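Local coordinates for mandalate racemase/muconate lactonizing enzyme (Unidentified, PDB 4E4U), which is a putative mandelate racemase/muconate lactonizing enzyme of the enolase superfamily, and probably abstracts a proton alpha to a substrate carboxylate, at residues A[177-182]-A[210-215]. Sequence-based numbering, arbitrary orientation.
Sequences HQLSLE and GQMVPS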
loop_
_atom_site.group_PDB
_atom_site.type_symbol
_atom_site.label_atom_id
_atom_site.label_comp_id
_atom_site.label_asym_id
_atom_site.label_seq_id
_atom_site.Cartn_x
_atom_site.Cartn_y
_atom_site.Cartn_z
ATOM N N HIS A 177 11.233 26.824 -2.234
ATOM C CA HIS A 177 12.686 26.924 -2.265
ATOM C C HIS A 177 13.268 26.380 -0.954
ATOM O O HIS A 177 12.535 25.899 -0.084
ATOM C CB HIS A 177 13.135 28.360 -2.556
ATOM C CG HIS A 177 12.576 29.370 -1.603
ATOM N ND1 HIS A 177 11.555 30.227 -1.944
ATOM C CD2 HIS A 177 12.886 29.641 -0.315
ATOM C CE1 HIS A 177 11.269 30.999 -0.909
ATOM N NE2 HIS A 177 12.063 30.661 0.093
ATOM N N GLN A 178 14.586 26.437 -0.824
ATOM C CA GLN A 178 15.272 25.864 0.331
ATOM C C GLN A 178 15.791 27.001 1.212
ATOM O O GLN A 178 16.716 27.720 0.822
ATOM C CB GLN A 178 16.414 24.960 -0.149
ATOM C CG GLN A 178 17.192 24.244 0.954
ATOM C CD GLN A 178 16.549 22.948 1.454
ATOM O OE1 GLN A 178 16.588 22.663 2.654
ATOM N NE2 GLN A 178 16.011 22.137 0.542
ATOM N N LEU A 179 15.191 27.176 2.390
ATOM C CA LEU A 179 15.564 28.285 3.270
ATOM C C LEU A 179 17.032 28.228 3.665
ATOM O O LEU A 179 17.567 27.161 3.960
ATOM C CB LEU A 179 14.731 28.280 4.551
ATOM C CG LEU A 179 13.219 28.365 4.393
ATOM C CD1 LEU A 179 12.561 28.370 5.768
ATOM C CD2 LEU A 179 12.816 29.595 3.592
ATOM N N SER A 180 17.673 29.390 3.692
ATOM C CA SER A 180 19.063 29.488 4.130
ATOM C C SER A 180 19.189 29.228 5.627
ATOM O O SER A 180 18.214 29.326 6.372
ATOM C CB SER A 180 19.599 30.888 3.850
ATOM O OG SER A 180 19.031 31.809 4.766
ATOM N N LEU A 181 20.404 28.926 6.069
ATOM C CA LEU A 181 20.673 28.767 7.497
ATOM C C LEU A 181 20.318 30.021 8.292
ATOM O O LEU A 181 19.789 29.924 9.394
ATOM C CB LEU A 181 22.138 28.415 7.737
ATOM C CG LEU A 181 22.530 27.013 7.279
ATOM C CD1 LEU A 181 24.044 26.914 7.229
ATOM C CD2 LEU A 181 21.942 25.951 8.202
ATOM N N GLU A 182 20.618 31.198 7.752
ATOM C CA GLU A 182 20.288 32.424 8.470
ATOM C C GLU A 182 18.778 32.585 8.654
ATOM O O GLU A 182 18.318 33.042 9.705
ATOM C CB GLU A 182 20.894 33.638 7.778
ATOM C CG GLU A 182 22.389 33.716 7.992
ATOM C CD GLU A 182 23.015 34.911 7.321
ATOM O OE1 GLU A 182 22.672 35.190 6.150
ATOM O OE2 GLU A 182 23.855 35.564 7.969
ATOM N N GLY A 210 3.891 28.771 2.406
ATOM C CA GLY A 210 4.309 27.891 1.327
ATOM C C GLY A 210 5.640 28.253 0.697
ATOM O O GLY A 210 5.843 27.991 -0.489
ATOM N N GLN A 211 6.552 28.822 1.481
ATOM C CA GLN A 211 7.858 29.218 0.954
ATOM C C GLN A 211 8.694 28.031 0.492
ATOM O O GLN A 211 9.528 28.171 -0.395
ATOM C CB GLN A 211 8.681 29.962 2.015
ATOM C CG GLN A 211 8.271 31.391 2.301
ATOM C CD GLN A 211 7.267 31.499 3.423
ATOM O OE1 GLN A 211 6.512 30.561 3.693
ATOM N NE2 GLN A 211 7.237 32.654 4.078
ATOM N N MET A 212 8.470 26.873 1.105
ATOM C CA MET A 212 9.449 25.793 1.094
ATOM C C MET A 212 9.112 24.604 0.214
ATOM O O MET A 212 7.942 24.272 0.014
ATOM C CB MET A 212 9.635 25.278 2.525
ATOM C CG MET A 212 10.374 26.249 3.415
ATOM S SD MET A 212 10.043 26.006 5.146
ATOM C CE MET A 212 8.405 26.704 5.193
ATOM N N VAL A 213 10.158 23.952 -0.281
ATOM C CA VAL A 213 10.035 22.569 -0.725
ATOM C C VAL A 213 9.975 21.685 0.534
ATOM O O VAL A 213 10.417 22.092 1.611
ATOM C CB VAL A 213 11.208 22.145 -1.638
ATOM C CG1 VAL A 213 11.217 22.971 -2.910
ATOM C CG2 VAL A 213 12.557 22.246 -0.910
ATOM N N PRO A 214 9.408 20.474 0.420
ATOM C CA PRO A 214 9.251 19.638 1.620
ATOM C C PRO A 214 10.545 19.360 2.378
ATOM O O PRO A 214 10.519 19.335 3.605
ATOM C CB PRO A 214 8.634 18.332 1.084
ATOM C CG PRO A 214 8.641 18.446 -0.394
ATOM C CD PRO A 214 8.746 19.891 -0.757
ATOM N N SER A 215 11.664 19.179 1.689
ATOM C CA SER A 215 12.896 18.864 2.406
ATOM C C SER A 215 13.326 20.026 3.314
ATOM O O SER A 215 13.887 19.814 4.401
ATOM C CB SER A 215 14.015 18.472 1.437
ATOM O OG SER A 215 14.456 19.592 0.693
#
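The imidazole of His-177 carries the backbone O of Gln-211 over the centre of one face, 3.2 Å above the ring plane. Gln-211 O also accepts the bond from His-177 N, at 2.8 Å, so one carbonyl meets both main chain and ring; with chi1 at 55°, CG sits between the backbone N and the carbonyl carbon, which folds the ring back over it. The amide of Gln-211 stands nearly perpendicular to the imidazole and is turned to its own partners, its OE1 taking the N-H of His-209 and its NE2 reaching Asp-166 and Gly-169. Gln-178 NE2 donates to Ser-215 OG at 3.0 Å, the hydroxyl lying almost in the amide plane, while Val-213 CG2 packs against the same nitrogen. That NE2 also donates to Gln-305 of the second subunit, and OE1 accepts from Arg-219. Between these groups, Val-213 N donates to His-177 O; with the His-177 N bond this makes a single beta bridge between His-177 and Met-212, whose SD rests 3.5 Å from Leu-179 CD1. The example illustrates how two loops of a TIM-barrel domain, each leading into a helix (181-198 and 214-224), can be joined by a pair of backbone bonds, one amide-hydroxyl bond and a small apolar contact. The buried amide engages a hydroxyl, an arginine and another chain, so it takes part in both loop pairing and subunit interface.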